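PDB 4K7J: GDSL-like Lipase/Acylhydrolase family protein, which probably removes O-acetyl groups from peptidoglycan as an esterase of the SGNH (GDSL-like) hydrolase family. Local coordinates for residues Trp88-Asn93 / Gly123-His128; Val102-Asn107 / Met135-Ser140; Leu162-Asn167 / Leu185-His190. One frame throughout, in Å; residues are numbered along the deposited sequence.

Contact 1: Trp88-Asn93 / Gly123-His128; sequences WVYPAN and GGILAH
Tyr90, Pro91 and Ala92 belong to a loop tucked between the two antiparallel sheets of a beta sandwich, where they meet Ile125 and Ala127 of strand 125-128, which lies between strands 109-112 and 195-203. No hydrogen bond joins the two segments, and the contact is apolar throughout. Ile125 meets both Tyr90 and Pro91. Its CG1 stands beside the backbone N (chi1 -60°) and the branch then runs out fully extended, bringing CD1 obliquely up to the Tyr90 ring, 3.5 Å from CE1. The other branch of Ile125 leans toward the proline, with CG2 4.2 Å from Pro91 CD. Two residues on, past Leu126, which points the other way, the methyl of Ala127 lies 3.8 Å from Pro91 CG and 4.1 Å from Ala92 CB. The hydroxyl of Tyr90 is hydrogen-bonded to Gln97, which ties down the far end of the ring. Around this layer, Phe199 and Ile197 of strand 195-203 flank Tyr90 and Pro91 on the sheet that contains strand 125-128, while Met135 of strand 133-139 touches Ala92 from the opposing sheet.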
ATOM      1  N   TRP A  88       7.617   1.059   4.564  1.00 14.46           N
ATOM      2  CA  TRP A  88       7.197  -0.275   4.982  1.00 17.12           C
ATOM      3  C   TRP A  88       7.322  -1.253   3.821  1.00 18.24           C
ATOM      4  O   TRP A  88       6.638  -1.091   2.805  1.00 20.16           O
ATOM      5  CB  TRP A  88       5.735  -0.262   5.445  1.00 13.63           C
ATOM      6  CG  TRP A  88       5.469   0.509   6.727  1.00 17.80           C
ATOM      7  CD1 TRP A  88       4.957   1.771   6.839  1.00 18.94           C
ATOM      8  CD2 TRP A  88       5.692   0.044   8.071  1.00 19.24           C
ATOM      9  NE1 TRP A  88       4.844   2.123   8.172  1.00 17.12           N
ATOM     10  CE2 TRP A  88       5.295   1.083   8.946  1.00 17.63           C
ATOM     11  CE3 TRP A  88       6.200  -1.143   8.614  1.00 16.01           C
ATOM     12  CZ2 TRP A  88       5.384   0.969  10.340  1.00 21.86           C
ATOM     13  CZ3 TRP A  88       6.288  -1.264  10.001  1.00 17.40           C
ATOM     14  CH2 TRP A  88       5.883  -0.210  10.849  1.00 18.02           C
ATOM     15  N   VAL A  89       8.174  -2.272   3.973  1.00 13.77           N
ATOM     16  CA  VAL A  89       8.373  -3.280   2.927  1.00 14.37           C
ATOM     17  C   VAL A  89       8.183  -4.730   3.419  1.00 12.67           C
ATOM     18  O   VAL A  89       8.097  -4.979   4.616  1.00 12.70           O
ATOM     19  CB  VAL A  89       9.763  -3.132   2.296  1.00 13.54           C
ATOM     20  CG1 VAL A  89      10.004  -1.672   1.913  1.00 16.85           C
ATOM     21  CG2 VAL A  89      10.840  -3.605   3.261  1.00 18.34           C
ATOM     22  N   TYR A  90       8.112  -5.679   2.487  1.00 16.86           N
ATOM     23  CA  TYR A  90       7.920  -7.087   2.836  1.00 12.98           C
ATOM     24  C   TYR A  90       9.056  -7.558   3.727  1.00 17.30           C
ATOM     25  O   TYR A  90      10.178  -7.091   3.593  1.00 18.14           O
ATOM     26  CB  TYR A  90       7.923  -7.972   1.591  1.00 11.91           C
ATOM     27  CG  TYR A  90       6.820  -7.726   0.579  1.00 14.42           C
ATOM     28  CD1 TYR A  90       5.675  -7.010   0.910  1.00 12.31           C
ATOM     29  CD2 TYR A  90       6.922  -8.235  -0.715  1.00 17.63           C
ATOM     30  CE1 TYR A  90       4.667  -6.796  -0.022  1.00 13.07           C
ATOM     31  CE2 TYR A  90       5.916  -8.030  -1.659  1.00 14.55           C
ATOM     32  CZ  TYR A  90       4.797  -7.311  -1.307  1.00 14.20           C
ATOM     33  OH  TYR A  90       3.810  -7.096  -2.234  1.00 12.47           O
ATOM     34  N   PRO A  91       8.775  -8.509   4.620  1.00 15.01           N
ATOM     35  CA  PRO A  91       9.867  -9.093   5.405  1.00 15.17           C
ATOM     36  C   PRO A  91      10.638 -10.165   4.621  1.00 21.16           C
ATOM     37  O   PRO A  91      11.670 -10.623   5.101  1.00 20.21           O
ATOM     38  CB  PRO A  91       9.131  -9.721   6.586  1.00 14.11           C
ATOM     39  CG  PRO A  91       7.805 -10.111   6.025  1.00 16.40           C
ATOM     40  CD  PRO A  91       7.460  -9.042   5.012  1.00 14.18           C
ATOM     41  N   ALA A  92      10.151 -10.543   3.438  1.00 14.19           N
ATOM     42  CA  ALA A  92      10.762 -11.605   2.630  1.00 16.82           C
ATOM     43  C   ALA A  92      10.172 -11.567   1.230  1.00 18.99           C
ATOM     44  O   ALA A  92       9.163 -10.904   1.020  1.00 15.01           O
ATOM     45  CB  ALA A  92      10.506 -12.979   3.263  1.00 17.09           C
ATOM     46  N   ASN A  93      10.790 -12.267   0.278  1.00 16.89           N
ATOM     47  CA  ASN A  93      10.186 -12.434  -1.042  1.00 21.11           C
ATOM     48  C   ASN A  93       8.787 -12.999  -0.876  1.00 16.00           C
ATOM     49  O   ASN A  93       8.572 -13.891  -0.063  1.00 16.05           O
ATOM     50  CB  ASN A  93      11.008 -13.366  -1.946  1.00 21.69           C
ATOM     51  CG  ASN A  93      12.358 -12.785  -2.305  1.00 34.88           C
ATOM     52  OD1 ASN A  93      12.473 -11.584  -2.588  1.00 32.82           O
ATOM     53  ND2 ASN A  93      13.399 -13.628  -2.278  1.00 33.22           N
ATOM     54  N   GLY A 123      -2.129  -5.754   6.267  1.00 15.32           N
ATOM     55  CA  GLY A 123      -1.428  -5.954   5.002  1.00  9.44           C
ATOM     56  C   GLY A 123      -1.531  -7.379   4.475  1.00 15.19           C
ATOM     57  O   GLY A 123      -1.316  -7.644   3.278  1.00 12.24           O
ATOM     58  N   GLY A 124      -1.828  -8.307   5.382  1.00 14.65           N
ATOM     59  CA  GLY A 124      -2.051  -9.696   5.031  1.00 12.67           C
ATOM     60  C   GLY A 124      -0.809 -10.504   4.681  1.00 16.27           C
ATOM     61  O   GLY A 124      -0.911 -11.551   4.042  1.00 15.12           O
ATOM     62  N   ILE A 125       0.362 -10.041   5.112  1.00 12.53           N
ATOM     63  CA  ILE A 125       1.606 -10.756   4.839  1.00 12.24           C
ATOM     64  C   ILE A 125       2.385 -10.989   6.125  1.00 16.67           C
ATOM     65  O   ILE A 125       2.540 -10.079   6.943  1.00 14.72           O
ATOM     66  CB  ILE A 125       2.486  -9.975   3.835  1.00 15.24           C
ATOM     67  CG1 ILE A 125       1.731  -9.785   2.519  1.00 11.88           C
ATOM     68  CG2 ILE A 125       3.841 -10.675   3.605  1.00 12.01           C
ATOM     69  CD1 ILE A 125       2.483  -9.013   1.487  1.00 18.36           C
ATOM     70  N   LEU A 126       2.856 -12.214   6.317  1.00 12.55           N
ATOM     71  CA  LEU A 126       3.819 -12.469   7.381  1.00 17.35           C
ATOM     72  C   LEU A 126       4.902 -13.401   6.862  1.00 17.70           C
ATOM     73  O   LEU A 126       4.733 -14.035   5.814  1.00 14.88           O
ATOM     74  CB  LEU A 126       3.135 -13.042   8.634  1.00 12.28           C
ATOM     75  CG  LEU A 126       2.408 -14.393   8.563  1.00 16.97           C
ATOM     76  CD1 LEU A 126       3.365 -15.578   8.700  1.00 17.18           C
ATOM     77  CD2 LEU A 126       1.302 -14.493   9.617  1.00 12.99           C
ATOM     78  N   ALA A 127       6.019 -13.482   7.579  1.00 12.81           N
ATOM     79  CA  ALA A 127       7.048 -14.466   7.229  1.00 13.17           C
ATOM     80  C   ALA A 127       7.450 -15.281   8.458  1.00 18.72           C
ATOM     81  O   ALA A 127       7.656 -14.717   9.528  1.00 14.03           O
ATOM     82  CB  ALA A 127       8.241 -13.792   6.617  1.00 11.21           C
ATOM     83  N   HIS A 128       7.533 -16.603   8.318  1.00 13.15           N
ATOM     84  CA  HIS A 128       8.020 -17.450   9.406  1.00 16.21           C
ATOM     85  C   HIS A 128       9.548 -17.451   9.329  1.00 13.09           C
ATOM     86  O   HIS A 128      10.104 -17.822   8.297  1.00 15.50           O
ATOM     87  CB  HIS A 128       7.523 -18.897   9.244  1.00 15.79           C
ATOM     88  CG  HIS A 128       6.035 -19.032   9.172  1.00 20.88           C
ATOM     89  ND1 HIS A 128       5.198 -18.618  10.189  1.00 18.28           N
ATOM     90  CD2 HIS A 128       5.232 -19.570   8.218  1.00 24.49           C
ATOM     91  CE1 HIS A 128       3.945 -18.882   9.858  1.00 18.38           C
ATOM     92  NE2 HIS A 128       3.939 -19.462   8.670  1.00 20.17           N
TER

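Contact 2: Val102-Asn107 / Met135-Ser140; sequences VRHNGN and MTLTAS
Strands 102-106 and 135-139 run antiparallel at 155°, with Arg103-Thr138 and Asn105-Thr136 as hydrogen-bonded pairs and Val102-Ala139, His104-Leu137 and Gly106-Met135 as non-hydrogen-bonded ones. Arg103 N gives to Thr138 O at 2.8 Å, and Thr138 N returns to Arg103 O in a nearly straight bond (171°). The second pair is less regular: Thr136 N approaches Asn105 O from well above its carbonyl plane, at 3.0 Å. That oxygen also accepts from a water 2.9 Å away, which is in turn hydrogen-bonded to Thr136 OG1; the same hydroxyl is hydrogen-bonded to Thr188 OG1 on the next strand.

On the face bearing Arg103 and Thr138, the arginine chain bends at chi3 (-77°) and brings one face of its guanidinium over Thr138 CB, with NH2 3.3 Å from Thr138 CG2. The face bearing His104, Leu137 and Met135 looks into the sandwich. Here the side chains of His104 and Leu137 lie side by side, and Leu137 CD2 comes within 3.7 Å of His104 NE2. Met135, bent at chi2 and chi3, curls toward the partner strand; its SD sits at the edge of the imidazole, 5.0 Å from the ring centroid, and CE lies 3.8 Å from Gly106 CA.

The two faces differ in chemistry. On one, a water joins Asn105 O to Thr136 OG1 and the guanidinium packs on threonine carbons; on the other, His104 sits among sulfur and methyl groups and spends NE2 on the backbone O of Tyr90, a bond that implies a proton on NE2 and probably fixes the rotation of the ring.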
ATOM      1  N   VAL A 102      13.640  -2.607  -2.418  1.00 21.13           N
ATOM      2  CA  VAL A 102      14.586  -3.473  -1.714  1.00 23.35           C
ATOM      3  C   VAL A 102      14.683  -4.861  -2.311  1.00 24.00           C
ATOM      4  O   VAL A 102      13.764  -5.330  -2.982  1.00 23.10           O
ATOM      5  CB  VAL A 102      14.230  -3.669  -0.228  1.00 26.40           C
ATOM      6  CG1 VAL A 102      14.782  -2.553   0.599  1.00 34.63           C
ATOM      7  CG2 VAL A 102      12.728  -3.832  -0.046  1.00 22.46           C
ATOM      8  N   ARG A 103      15.799  -5.522  -2.026  1.00 19.29           N
ATOM      9  CA  ARG A 103      16.023  -6.901  -2.429  1.00 25.86           C
ATOM     10  C   ARG A 103      16.208  -7.757  -1.184  1.00 24.18           C
ATOM     11  O   ARG A 103      16.802  -7.305  -0.207  1.00 20.07           O
ATOM     12  CB  ARG A 103      17.250  -6.996  -3.331  1.00 25.66           C
ATOM     13  CG  ARG A 103      17.122  -6.168  -4.604  1.00 38.21           C
ATOM     14  CD  ARG A 103      18.297  -6.379  -5.557  1.00 54.63           C
ATOM     15  NE  ARG A 103      19.500  -5.660  -5.142  1.00 49.23           N
ATOM     16  CZ  ARG A 103      20.480  -6.190  -4.419  1.00 51.41           C
ATOM     17  NH1 ARG A 103      20.405  -7.456  -4.023  1.00 42.18           N
ATOM     18  NH2 ARG A 103      21.536  -5.453  -4.093  1.00 54.67           N
ATOM     19  N   HIS A 104      15.693  -8.985  -1.223  1.00 17.76           N
ATOM     20  CA  HIS A 104      15.721  -9.879  -0.072  1.00 18.97           C
ATOM     21  C   HIS A 104      16.654 -11.059  -0.295  1.00 19.57           C
ATOM     22  O   HIS A 104      16.668 -11.667  -1.363  1.00 21.66           O
ATOM     23  CB  HIS A 104      14.322 -10.428   0.220  1.00 21.17           C
ATOM     24  CG  HIS A 104      13.333  -9.399   0.675  1.00 20.66           C
ATOM     25  ND1 HIS A 104      12.608  -8.625  -0.205  1.00 25.73           N
ATOM     26  CD2 HIS A 104      12.931  -9.037   1.917  1.00 17.74           C
ATOM     27  CE1 HIS A 104      11.807  -7.824   0.476  1.00 22.14           C
ATOM     28  NE2 HIS A 104      11.980  -8.055   1.763  1.00 18.50           N
ATOM     29  N   ASN A 105      17.418 -11.392   0.733  1.00 20.11           N
ATOM     30  CA  ASN A 105      18.268 -12.576   0.711  1.00 21.29           C
ATOM     31  C   ASN A 105      18.282 -13.230   2.088  1.00 14.20           C
ATOM     32  O   ASN A 105      18.950 -12.752   2.995  1.00 16.42           O
ATOM     33  CB  ASN A 105      19.692 -12.192   0.303  1.00 23.71           C
ATOM     34  CG  ASN A 105      20.682 -13.327   0.500  1.00 42.99           C
ATOM     35  OD1 ASN A 105      20.353 -14.504   0.310  1.00 29.72           O
ATOM     36  ND2 ASN A 105      21.905 -12.977   0.890  1.00 46.31           N
ATOM     37  N   GLY A 106      17.538 -14.318   2.246  1.00 19.04           N
ATOM     38  CA  GLY A 106      17.448 -14.977   3.532  1.00 19.73           C
ATOM     39  C   GLY A 106      16.647 -16.251   3.465  1.00 19.34           C
ATOM     40  O   GLY A 106      16.231 -16.673   2.388  1.00 26.97           O
ATOM     41  N   ASN A 107      16.406 -16.860   4.617  1.00 20.61           N
ATOM     42  CA  ASN A 107      15.718 -18.148   4.654  1.00 20.09           C
ATOM     43  C   ASN A 107      14.319 -18.081   5.261  1.00 17.26           C
ATOM     44  O   ASN A 107      13.690 -19.110   5.493  1.00 20.29           O
ATOM     45  CB  ASN A 107      16.564 -19.188   5.390  1.00 17.01           C
ATOM     46  CG  ASN A 107      16.914 -18.766   6.815  1.00 20.95           C
ATOM     47  OD1 ASN A 107      16.244 -17.927   7.415  1.00 18.80           O
ATOM     48  ND2 ASN A 107      17.965 -19.373   7.370  1.00 23.37           N
ATOM     49  N   MET A 135      17.733 -12.883   7.500  1.00 18.14           N
ATOM     50  CA  MET A 135      17.221 -12.095   6.380  1.00 17.80           C
ATOM     51  C   MET A 135      18.048 -10.834   6.219  1.00 19.09           C
ATOM     52  O   MET A 135      18.278 -10.105   7.183  1.00 20.89           O
ATOM     53  CB  MET A 135      15.743 -11.726   6.572  1.00 14.31           C
ATOM     54  CG  MET A 135      15.164 -10.871   5.436  1.00 17.57           C
ATOM     55  SD  MET A 135      15.235 -11.701   3.823  1.00 17.73           S
ATOM     56  CE  MET A 135      14.152 -13.105   4.115  1.00 16.06           C
ATOM     57  N   THR A 136      18.505 -10.584   5.001  1.00 15.28           N
ATOM     58  CA  THR A 136      19.212  -9.349   4.707  1.00 18.29           C
ATOM     59  C   THR A 136      18.421  -8.530   3.681  1.00 25.64           C
ATOM     60  O   THR A 136      18.032  -9.037   2.626  1.00 23.55           O
ATOM     61  CB  THR A 136      20.644  -9.630   4.186  1.00 24.83           C
ATOM     62  OG1 THR A 136      21.349 -10.430   5.144  1.00 25.18           O
ATOM     63  CG2 THR A 136      21.406  -8.333   3.976  1.00 16.66           C
ATOM     64  N   LEU A 137      18.173  -7.267   3.998  1.00 22.22           N
ATOM     65  CA  LEU A 137      17.489  -6.390   3.061  1.00 19.39           C
ATOM     66  C   LEU A 137      18.476  -5.378   2.525  1.00 23.85           C
ATOM     67  O   LEU A 137      19.150  -4.670   3.292  1.00 18.74           O
ATOM     68  CB  LEU A 137      16.309  -5.677   3.722  1.00 21.08           C
ATOM     69  CG  LEU A 137      15.184  -6.558   4.266  1.00 21.98           C
ATOM     70  CD1 LEU A 137      15.424  -6.873   5.723  1.00 25.25           C
ATOM     71  CD2 LEU A 137      13.862  -5.834   4.099  1.00 24.84           C
ATOM     72  N   THR A 138      18.564  -5.329   1.201  1.00 16.80           N
ATOM     73  CA  THR A 138      19.490  -4.439   0.516  1.00 18.19           C
ATOM     74  C   THR A 138      18.695  -3.474  -0.348  1.00 20.40           C
ATOM     75  O   THR A 138      17.859  -3.890  -1.151  1.00 22.82           O
ATOM     76  CB  THR A 138      20.471  -5.234  -0.363  1.00 26.08           C
ATOM     77  OG1 THR A 138      21.165  -6.191   0.448  1.00 26.13           O
ATOM     78  CG2 THR A 138      21.479  -4.306  -1.038  1.00 26.29           C
ATOM     79  N   ALA A 139      18.944  -2.183  -0.164  1.00 24.22           N
ATOM     80  CA  ALA A 139      18.244  -1.153  -0.916  1.00 29.96           C
ATOM     81  C   ALA A 139      18.678  -1.181  -2.368  1.00 30.49           C
ATOM     82  O   ALA A 139      19.868  -1.249  -2.657  1.00 33.19           O
ATOM     83  CB  ALA A 139      18.515   0.215  -0.314  1.00 34.72           C
ATOM     84  N   SER A 140      17.708  -1.148  -3.281  0.83 35.30           N
ATOM     85  CA  SER A 140      17.995  -1.113  -4.713  0.83 35.82           C
ATOM     86  C   SER A 140      18.722   0.179  -5.122  0.83 40.59           C
ATOM     87  O   SER A 140      19.470   0.193  -6.096  0.83 42.85           O
ATOM     88  CB  SER A 140      16.711  -1.306  -5.530  0.83 36.71           C
ATOM     89  OG  SER A 140      16.157  -2.596  -5.318  0.83 36.75           O
TER
HETATM   90  O   HOH W   1      20.631 -13.300   5.250  1.00 27.57           O

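Contact 3: Leu162-Asn167 / Leu185-His190; sequences LTVNGN and LPLTIH
Thr188 O is gripped twice: Asn165 N donates to it at 2.8 Å, close to the plane of the carbonyl, and a water adds a second bond. The site lies where strand 161-164 turns into its hairpin partner 167-170, through a type I' beta turn from Val164 to Asn167, alongside the antiparallel neighbour 187-191. The same water accepts from Gly166 N and is hydrogen-bonded to Thr163 OG1, so it stitches the turn to both strands.

Asn165 extends the pairing beyond the regular strand. Positive backbone angles at the turn and a chi1 of -73° swing its amide across to the partner, and OD1 then takes the place of a backbone carbonyl, accepting from Thr188 N at 2.8 Å almost head-on (173°). Its ND2 is held by Ala184 O and makes only a weak bond to Pro186 O. With both ends of the amide engaged, its rotation should be firmly set.

Further back, Thr163 and His190 form a hydrogen-bonded pair with reciprocal backbone bonds of 3.0 Å, Thr163 N to His190 O and His190 N to Thr163 O. On the opposite face, Val164 and Ile189 make a non-hydrogen-bonded pair directed into the sandwich, where Ile200 and Ile202 of strand 195-203 meet Ile189 and Leu187. The tightest apolar touch is Val164 CG1 against Leu187 CD1 at 3.4 Å, closer than ordinary van der Waals contact. CG1 lies opposite the valine's backbone N (chi1 178°), which aims it toward Leu187. On the outer face a second water bridges Thr163 OG1 and His190, meeting the imidazole edge in the ring plane, 2.7 Å from ND1.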
ATOM      1  N   LEU A 162      15.665 -10.830  19.000  1.00 17.25           N
ATOM      2  CA  LEU A 162      16.293 -11.047  17.704  1.00 22.03           C
ATOM      3  C   LEU A 162      17.369  -9.987  17.599  1.00 19.62           C
ATOM      4  O   LEU A 162      17.489  -9.136  18.490  1.00 19.34           O
ATOM      5  CB  LEU A 162      15.279 -10.963  16.533  1.00 16.14           C
ATOM      6  CG  LEU A 162      14.253  -9.829  16.454  1.00 17.35           C
ATOM      7  CD1 LEU A 162      14.895  -8.499  16.084  1.00 14.29           C
ATOM      8  CD2 LEU A 162      13.125 -10.193  15.453  1.00 18.75           C
ATOM      9  N   THR A 163      18.158 -10.023  16.531  1.00 17.72           N
ATOM     10  CA  THR A 163      19.162  -8.992  16.355  1.00 18.67           C
ATOM     11  C   THR A 163      18.967  -8.288  15.033  1.00 19.35           C
ATOM     12  O   THR A 163      18.621  -8.911  14.039  1.00 21.38           O
ATOM     13  CB  THR A 163      20.605  -9.540  16.420  1.00 22.40           C
ATOM     14  OG1 THR A 163      20.852 -10.368  15.279  1.00 22.39           O
ATOM     15  CG2 THR A 163      20.849 -10.342  17.713  1.00 21.38           C
ATOM     16  N   VAL A 164      19.206  -6.983  15.036  1.00 24.61           N
ATOM     17  CA  VAL A 164      19.152  -6.166  13.833  1.00 16.71           C
ATOM     18  C   VAL A 164      20.524  -5.518  13.676  1.00 23.03           C
ATOM     19  O   VAL A 164      20.931  -4.730  14.532  1.00 23.04           O
ATOM     20  CB  VAL A 164      18.092  -5.072  13.983  1.00 24.72           C
ATOM     21  CG1 VAL A 164      18.074  -4.188  12.763  1.00 27.64           C
ATOM     22  CG2 VAL A 164      16.711  -5.684  14.226  1.00 17.94           C
ATOM     23  N   ASN A 165      21.234  -5.855  12.594  1.00 25.39           N
ATOM     24  CA  ASN A 165      22.659  -5.518  12.444  1.00 22.32           C
ATOM     25  C   ASN A 165      23.478  -5.749  13.718  1.00 23.58           C
ATOM     26  O   ASN A 165      24.272  -4.906  14.113  1.00 31.36           O
ATOM     27  CB  ASN A 165      22.855  -4.078  11.954  1.00 24.76           C
ATOM     28  CG  ASN A 165      22.482  -3.904  10.489  1.00 22.90           C
ATOM     29  OD1 ASN A 165      21.931  -4.806   9.872  1.00 23.31           O
ATOM     30  ND2 ASN A 165      22.763  -2.729   9.938  1.00 27.41           N
ATOM     31  N   GLY A 166      23.275  -6.888  14.363  1.00 20.95           N
ATOM     32  CA  GLY A 166      24.039  -7.224  15.550  1.00 27.15           C
ATOM     33  C   GLY A 166      23.487  -6.701  16.869  1.00 29.90           C
ATOM     34  O   GLY A 166      23.876  -7.173  17.934  1.00 32.98           O
ATOM     35  N   ASN A 167      22.577  -5.734  16.813  1.00 27.52           N
ATOM     36  CA  ASN A 167      21.997  -5.185  18.037  1.00 24.52           C
ATOM     37  C   ASN A 167      20.793  -5.986  18.530  1.00 25.29           C
ATOM     38  O   ASN A 167      19.912  -6.338  17.756  1.00 21.96           O
ATOM     39  CB  ASN A 167      21.640  -3.704  17.855  1.00 28.23           C
ATOM     40  CG  ASN A 167      22.879  -2.809  17.752  1.00 31.76           C
ATOM     41  OD1 ASN A 167      23.880  -3.030  18.434  1.00 36.58           O
ATOM     42  ND2 ASN A 167      22.817  -1.811  16.887  1.00 35.31           N
ATOM     43  N   LEU A 185      21.368   0.366   6.097  1.00 26.43           N
ATOM     44  CA  LEU A 185      21.222  -0.631   5.047  1.00 28.29           C
ATOM     45  C   LEU A 185      22.609  -0.915   4.465  1.00 29.79           C
ATOM     46  O   LEU A 185      23.415   0.001   4.341  1.00 33.93           O
ATOM     47  CB  LEU A 185      20.252  -0.133   3.970  1.00 22.59           C
ATOM     48  CG  LEU A 185      18.770  -0.160   4.378  1.00 27.35           C
ATOM     49  CD1 LEU A 185      17.943   0.806   3.563  1.00 29.14           C
ATOM     50  CD2 LEU A 185      18.213  -1.562   4.214  1.00 29.90           C
ATOM     51  N   PRO A 186      22.907  -2.183   4.121  1.00 28.11           N
ATOM     52  CA  PRO A 186      22.071  -3.388   4.211  1.00 23.71           C
ATOM     53  C   PRO A 186      21.704  -3.754   5.641  1.00 25.18           C
ATOM     54  O   PRO A 186      22.479  -3.532   6.566  1.00 25.89           O
ATOM     55  CB  PRO A 186      22.958  -4.486   3.610  1.00 23.91           C
ATOM     56  CG  PRO A 186      23.952  -3.760   2.772  1.00 28.54           C
ATOM     57  CD  PRO A 186      24.210  -2.475   3.498  1.00 27.38           C
ATOM     58  N   LEU A 187      20.512  -4.309   5.802  1.00 20.62           N
ATOM     59  CA  LEU A 187      19.944  -4.580   7.104  1.00 26.00           C
ATOM     60  C   LEU A 187      19.874  -6.085   7.266  1.00 19.66           C
ATOM     61  O   LEU A 187      19.232  -6.750   6.467  1.00 21.11           O
ATOM     62  CB  LEU A 187      18.523  -4.012   7.155  1.00 21.10           C
ATOM     63  CG  LEU A 187      17.740  -4.087   8.454  1.00 25.40           C
ATOM     64  CD1 LEU A 187      18.513  -3.326   9.478  1.00 30.65           C
ATOM     65  CD2 LEU A 187      16.363  -3.457   8.280  1.00 30.18           C
ATOM     66  N   THR A 188      20.522  -6.616   8.297  1.00 22.06           N
ATOM     67  CA  THR A 188      20.524  -8.061   8.530  1.00 19.89           C
ATOM     68  C   THR A 188      19.854  -8.390   9.854  1.00 18.83           C
ATOM     69  O   THR A 188      20.232  -7.870  10.893  1.00 19.07           O
ATOM     70  CB  THR A 188      21.947  -8.634   8.488  1.00 23.40           C
ATOM     71  OG1 THR A 188      22.477  -8.454   7.171  1.00 20.88           O
ATOM     72  CG2 THR A 188      21.945 -10.125   8.817  1.00 18.42           C
ATOM     73  N   ILE A 189      18.844  -9.251   9.792  1.00 14.84           N
ATOM     74  CA  ILE A 189      18.058  -9.611  10.954  1.00 18.43           C
ATOM     75  C   ILE A 189      18.196 -11.104  11.213  1.00 22.94           C
ATOM     76  O   ILE A 189      17.952 -11.926  10.320  1.00 15.55           O
ATOM     77  CB  ILE A 189      16.568  -9.262  10.738  1.00 16.82           C
ATOM     78  CG1 ILE A 189      16.430  -7.775  10.396  1.00 20.21           C
ATOM     79  CG2 ILE A 189      15.747  -9.614  11.971  1.00 13.61           C
ATOM     80  CD1 ILE A 189      15.070  -7.405   9.842  1.00 22.22           C
ATOM     81  N   HIS A 190      18.594 -11.437  12.439  1.00 19.06           N
ATOM     82  CA  HIS A 190      18.884 -12.817  12.830  1.00 19.98           C
ATOM     83  C   HIS A 190      17.914 -13.245  13.917  1.00 15.88           C
ATOM     84  O   HIS A 190      17.690 -12.505  14.877  1.00 20.98           O
ATOM     85  CB  HIS A 190      20.324 -12.919  13.380  1.00 18.14           C
ATOM     86  CG  HIS A 190      21.386 -12.883  12.323  1.00 20.79           C
ATOM     87  ND1 HIS A 190      22.704 -12.576  12.598  1.00 21.81           N
ATOM     88  CD2 HIS A 190      21.328 -13.129  10.991  1.00 21.98           C
ATOM     89  CE1 HIS A 190      23.410 -12.636  11.482  1.00 22.19           C
ATOM     90  NE2 HIS A 190      22.597 -12.964  10.493  1.00 20.27           N
TER
HETATM   91  O   HOH W   2      21.803  -9.056  13.087  1.00 21.65           O
HETATM   92  O   HOH W   3      23.341 -11.515  14.967  1.00 29.32           O

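From the N terminus, the chain first passes the loop 88-93, then strand 102-106, before strand 125-128 returns to close contact 1; strand 133-139 closes contact 2 soon after. The two closures therefore cross, and they meet where the loop 88-93 packs on His104 and Met135; the centres of contacts 1 and 2 lie about 12 Å apart. Contact 3 follows in series, closing a smaller loop between 162-167 and 185-190. Its strand 187-191 lies next to strand 133-139, so contacts 2 and 3 share one sheet, joined by the Leu137 N to Leu187 O and Ile189 N to Met135 O bonds. Contact 1 belongs to the interior and links that sheet, through the loop, with the facing one.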